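Local structure of photosystem II extrinsic protein V (Arthrospira maxima, 1F1C) at residues Val50-Arg64 with Leu70-Gly82. The protein serves as a lumenal extrinsic subunit of photosystem II, carrying one covalently bound heme c, and probably helps stabilize the oxygen-evolving complex. Numbering follows the deposited sequence.
Sequences VNLSPEALALATPPR and LVDYIKNPTTYDG. With HEC (heme c), chain C.
V50 lays CG1 3.3 Å from CD1 of Y80, and the same methyl touches a heme propionate, which suits a compact, branched apolar residue. In helix 54-58, the carbonyl of A56 receives the Y80 hydroxyl in its own plane, on a lone pair, with OH 2.5 Å from O. L57 has an apolar branch long enough for CD2 to reach both L70 CD2 and the heme. A60, small enough to lie under an aromatic face, puts CA against the Y80 ring; a leucine in place of Y80 would probably leave the A56 carbonyl without this donor and A60 without the ring that covers it. T61 bonds through its backbone N to Y80 O (3.1 Å). R64 is long enough to reach helix 67-75: bent at chi2 (-62°), it brings one guanidinium face over the edge of Y73, the planes 86° apart, while NH1 forms a salt bridge to D72 OD1 (3.2 Å) and also bonds to A69 O. One water joins R64 NE to T61 O, another R64 NH2 to D72 OD1 and N76 O. Y73 turns a face to the heme and meets H90, an axial iron ligand, edge-to-face. Helix 54-58 and the loop after it are thus tied to helix 67-75 and its following loop; together the segments line part of the heme pocket, and L70 packs on helix 107-124.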
# COMPACT_ATOMS: atom_id res chain seq x y z
N VAL A 50 7.85 9.23 -7.80
CA VAL A 50 7.18 9.96 -6.72
C VAL A 50 8.05 9.99 -5.46
O VAL A 50 7.71 9.38 -4.44
CB VAL A 50 5.81 9.31 -6.39
CG1 VAL A 50 4.98 10.23 -5.52
CG2 VAL A 50 5.07 8.98 -7.67
N ASN A 51 9.17 10.71 -5.55
CA ASN A 51 10.18 10.86 -4.48
C ASN A 51 9.85 11.90 -3.41
O ASN A 51 8.77 12.48 -3.40
CB ASN A 51 11.52 11.23 -5.11
CG ASN A 51 12.52 10.11 -5.07
OD1 ASN A 51 12.25 9.00 -5.55
ND2 ASN A 51 13.69 10.38 -4.52
N LEU A 52 10.82 12.14 -2.52
CA LEU A 52 10.67 13.14 -1.47
C LEU A 52 11.56 14.33 -1.78
O LEU A 52 11.89 15.13 -0.90
CB LEU A 52 11.02 12.58 -0.09
CG LEU A 52 10.02 11.58 0.51
CD1 LEU A 52 10.36 11.34 1.99
CD2 LEU A 52 8.61 12.12 0.39
N SER A 53 11.96 14.43 -3.05
CA SER A 53 12.80 15.54 -3.50
C SER A 53 11.87 16.72 -3.72
O SER A 53 10.68 16.54 -3.98
CB SER A 53 13.48 15.18 -4.82
OG SER A 53 12.53 15.07 -5.87
N PRO A 54 12.40 17.95 -3.62
CA PRO A 54 11.58 19.16 -3.81
C PRO A 54 10.87 19.15 -5.16
O PRO A 54 9.67 19.44 -5.24
CB PRO A 54 12.60 20.30 -3.69
CG PRO A 54 13.88 19.67 -4.13
CD PRO A 54 13.82 18.31 -3.46
N GLU A 55 11.59 18.80 -6.22
CA GLU A 55 11.00 18.76 -7.55
C GLU A 55 9.76 17.86 -7.60
O GLU A 55 8.70 18.28 -8.04
CB GLU A 55 12.04 18.29 -8.57
CG GLU A 55 12.75 17.00 -8.17
CD GLU A 55 14.26 17.20 -7.99
OE1 GLU A 55 14.66 18.06 -7.18
OE2 GLU A 55 15.03 16.47 -8.66
N ALA A 56 9.90 16.62 -7.14
CA ALA A 56 8.78 15.68 -7.16
C ALA A 56 7.62 16.21 -6.32
O ALA A 56 6.46 16.22 -6.77
CB ALA A 56 9.23 14.31 -6.65
N LEU A 57 7.92 16.65 -5.11
CA LEU A 57 6.90 17.18 -4.21
C LEU A 57 6.16 18.34 -4.85
O LEU A 57 4.93 18.41 -4.80
CB LEU A 57 7.55 17.66 -2.90
CG LEU A 57 8.10 16.60 -1.94
CD1 LEU A 57 8.77 17.27 -0.74
CD2 LEU A 57 6.95 15.72 -1.48
N ALA A 58 6.91 19.26 -5.44
CA ALA A 58 6.33 20.43 -6.08
C ALA A 58 5.42 20.05 -7.25
O ALA A 58 4.46 20.76 -7.55
CB ALA A 58 7.43 21.35 -6.56
N LEU A 59 5.72 18.94 -7.90
CA LEU A 59 4.93 18.51 -9.05
C LEU A 59 3.78 17.57 -8.71
O LEU A 59 3.10 17.07 -9.61
CB LEU A 59 5.84 17.89 -10.10
CG LEU A 59 6.47 18.87 -11.11
CD1 LEU A 59 6.79 20.18 -10.43
CD2 LEU A 59 7.72 18.26 -11.71
N ALA A 60 3.56 17.33 -7.42
CA ALA A 60 2.48 16.46 -6.98
C ALA A 60 1.17 17.24 -7.06
O ALA A 60 1.16 18.44 -7.33
CB ALA A 60 2.73 16.01 -5.54
N THR A 61 0.05 16.56 -6.83
CA THR A 61 -1.25 17.22 -6.88
C THR A 61 -2.08 16.93 -5.64
O THR A 61 -2.56 15.83 -5.46
CB THR A 61 -2.05 16.77 -8.11
OG1 THR A 61 -1.36 17.18 -9.30
CG2 THR A 61 -3.44 17.40 -8.09
N PRO A 62 -2.24 17.93 -4.77
CA PRO A 62 -1.69 19.28 -4.91
C PRO A 62 -0.21 19.23 -4.54
O PRO A 62 0.27 18.21 -4.05
CB PRO A 62 -2.49 20.11 -3.89
CG PRO A 62 -3.67 19.24 -3.55
CD PRO A 62 -3.11 17.85 -3.59
N PRO A 63 0.53 20.32 -4.78
CA PRO A 63 1.95 20.32 -4.44
C PRO A 63 2.11 19.95 -2.96
O PRO A 63 1.35 20.41 -2.13
CB PRO A 63 2.38 21.75 -4.72
CG PRO A 63 1.49 22.14 -5.87
CD PRO A 63 0.15 21.58 -5.45
N ARG A 64 3.07 19.10 -2.66
CA ARG A 64 3.33 18.69 -1.29
C ARG A 64 4.61 19.36 -0.83
O ARG A 64 5.37 18.80 -0.05
CB ARG A 64 3.47 17.17 -1.23
CG ARG A 64 2.26 16.42 -1.77
CD ARG A 64 1.02 16.72 -0.94
NE ARG A 64 -0.13 15.90 -1.33
CZ ARG A 64 -1.24 15.78 -0.62
NH1 ARG A 64 -1.37 16.44 0.53
NH2 ARG A 64 -2.23 15.01 -1.05
N LEU A 70 2.18 18.64 3.37
CA LEU A 70 2.81 17.40 3.80
C LEU A 70 2.02 16.80 4.96
O LEU A 70 1.80 15.58 5.02
CB LEU A 70 4.26 17.65 4.21
CG LEU A 70 5.17 17.86 2.99
CD1 LEU A 70 6.59 18.15 3.45
CD2 LEU A 70 5.13 16.61 2.11
N VAL A 71 1.58 17.65 5.88
CA VAL A 71 0.80 17.16 7.01
C VAL A 71 -0.49 16.53 6.51
O VAL A 71 -0.88 15.46 6.99
CB VAL A 71 0.49 18.31 7.99
CG1 VAL A 71 -0.46 17.82 9.07
CG2 VAL A 71 1.78 18.80 8.61
N ASP A 72 -1.15 17.18 5.55
CA ASP A 72 -2.39 16.67 4.97
C ASP A 72 -2.16 15.31 4.35
O ASP A 72 -2.96 14.38 4.52
CB ASP A 72 -2.90 17.62 3.87
CG ASP A 72 -4.13 17.08 3.15
OD1 ASP A 72 -4.14 17.07 1.90
OD2 ASP A 72 -5.10 16.67 3.82
N TYR A 73 -1.06 15.20 3.63
CA TYR A 73 -0.70 13.97 2.96
C TYR A 73 -0.66 12.78 3.91
O TYR A 73 -1.20 11.71 3.60
CB TYR A 73 0.66 14.09 2.27
CG TYR A 73 0.93 12.90 1.40
CD1 TYR A 73 0.47 12.85 0.08
CD2 TYR A 73 1.56 11.77 1.92
CE1 TYR A 73 0.62 11.70 -0.70
CE2 TYR A 73 1.70 10.62 1.16
CZ TYR A 73 1.24 10.58 -0.14
OH TYR A 73 1.40 9.44 -0.89
N ILE A 74 -0.02 12.94 5.06
CA ILE A 74 0.08 11.85 6.02
C ILE A 74 -1.28 11.55 6.62
O ILE A 74 -1.60 10.39 6.89
CB ILE A 74 1.07 12.17 7.15
CG1 ILE A 74 2.44 12.45 6.54
CG2 ILE A 74 1.13 11.01 8.13
CD1 ILE A 74 3.42 13.11 7.50
N LYS A 75 -2.08 12.59 6.83
CA LYS A 75 -3.42 12.41 7.37
C LYS A 75 -4.33 11.78 6.31
O LYS A 75 -5.23 11.00 6.63
CB LYS A 75 -4.00 13.76 7.79
CG LYS A 75 -3.31 14.39 9.00
CD LYS A 75 -3.66 15.86 9.16
CE LYS A 75 -5.14 16.08 9.38
NZ LYS A 75 -5.62 15.45 10.64
N ASN A 76 -4.09 12.11 5.04
CA ASN A 76 -4.93 11.61 3.97
C ASN A 76 -4.14 11.35 2.68
O ASN A 76 -4.26 12.10 1.71
CB ASN A 76 -6.04 12.62 3.70
CG ASN A 76 -7.14 12.05 2.85
OD1 ASN A 76 -7.91 12.80 2.25
ND2 ASN A 76 -7.24 10.73 2.79
N PRO A 77 -3.34 10.29 2.66
CA PRO A 77 -2.52 9.92 1.50
C PRO A 77 -3.30 9.73 0.19
O PRO A 77 -4.35 9.10 0.16
CB PRO A 77 -1.84 8.63 1.95
CG PRO A 77 -1.71 8.82 3.42
CD PRO A 77 -3.05 9.40 3.80
N THR A 78 -2.76 10.28 -0.90
CA THR A 78 -3.38 10.14 -2.22
C THR A 78 -2.29 9.89 -3.28
O THR A 78 -1.13 10.25 -3.08
CB THR A 78 -4.13 11.42 -2.64
OG1 THR A 78 -3.17 12.42 -2.98
CG2 THR A 78 -5.02 11.92 -1.51
N THR A 79 -2.68 9.28 -4.40
CA THR A 79 -1.72 9.01 -5.47
C THR A 79 -1.04 10.30 -5.88
O THR A 79 -1.47 11.38 -5.50
CB THR A 79 -2.40 8.39 -6.71
OG1 THR A 79 -3.62 9.09 -6.98
CG2 THR A 79 -2.69 6.91 -6.48
N TYR A 80 0.01 10.19 -6.67
CA TYR A 80 0.73 11.38 -7.10
C TYR A 80 -0.21 12.38 -7.79
O TYR A 80 -0.13 13.58 -7.55
CB TYR A 80 1.86 11.00 -8.04
CG TYR A 80 2.85 12.11 -8.27
CD1 TYR A 80 3.53 12.70 -7.19
CD2 TYR A 80 3.14 12.56 -9.56
CE1 TYR A 80 4.47 13.70 -7.40
CE2 TYR A 80 4.09 13.56 -9.77
CZ TYR A 80 4.74 14.13 -8.69
OH TYR A 80 5.68 15.11 -8.92
N ASP A 81 -1.09 11.88 -8.64
CA ASP A 81 -2.04 12.74 -9.34
C ASP A 81 -3.13 13.19 -8.36
O ASP A 81 -4.13 13.80 -8.75
CB ASP A 81 -2.66 11.99 -10.52
CG ASP A 81 -3.55 10.85 -10.09
OD1 ASP A 81 -4.05 10.12 -10.97
OD2 ASP A 81 -3.75 10.68 -8.87
N GLY A 82 -2.90 12.86 -7.08
CA GLY A 82 -3.79 13.21 -5.99
C GLY A 82 -5.28 12.96 -6.14
O GLY A 82 -6.09 13.69 -5.55
FE HEC C . 5.21 7.35 1.58
CHA HEC C . 4.44 8.70 -1.44
CHB HEC C . 5.55 10.58 2.89
CHC HEC C . 5.78 6.13 4.70
CHD HEC C . 5.37 4.26 0.22
NA HEC C . 4.97 9.21 0.90
C1A HEC C . 4.63 9.58 -0.38
C2A HEC C . 4.65 11.02 -0.48
C3A HEC C . 4.95 11.54 0.71
C4A HEC C . 5.19 10.42 1.56
CMA HEC C . 4.84 12.98 1.17
CAA HEC C . 4.33 11.82 -1.70
CBA HEC C . 5.62 11.93 -2.48
CGA HEC C . 5.49 12.89 -3.63
O1A HEC C . 4.37 13.40 -3.84
O2A HEC C . 6.50 13.13 -4.31
NB HEC C . 5.55 8.16 3.38
C1B HEC C . 5.69 9.52 3.75
C2B HEC C . 5.86 9.68 5.15
C3B HEC C . 5.79 8.44 5.68
C4B HEC C . 5.67 7.50 4.59
CMB HEC C . 6.09 10.96 5.93
CAB HEC C . 5.79 8.14 7.04
CBB HEC C . 4.76 8.58 7.90
NC HEC C . 5.54 5.59 2.28
C1C HEC C . 5.78 5.25 3.61
C2C HEC C . 6.00 3.85 3.75
C3C HEC C . 5.82 3.29 2.51
C4C HEC C . 5.59 4.41 1.59
CMC HEC C . 6.41 3.12 5.02
CAC HEC C . 6.01 1.92 2.21
CBC HEC C . 5.23 0.90 2.83
ND HEC C . 4.90 6.63 -0.22
C1D HEC C . 4.96 5.31 -0.61
C2D HEC C . 4.64 5.16 -1.99
C3D HEC C . 4.39 6.40 -2.45
C4D HEC C . 4.57 7.32 -1.36
CMD HEC C . 4.80 3.88 -2.84
CAD HEC C . 3.89 6.78 -3.85
CBD HEC C . 2.37 6.72 -3.96
CGD HEC C . 1.85 7.17 -5.33
O1D HEC C . 1.98 8.36 -5.67
O2D HEC C . 1.32 6.32 -6.07
O HOH W 1 -0.71 14.28 -3.36
O HOH W 2 -4.50 14.72 0.79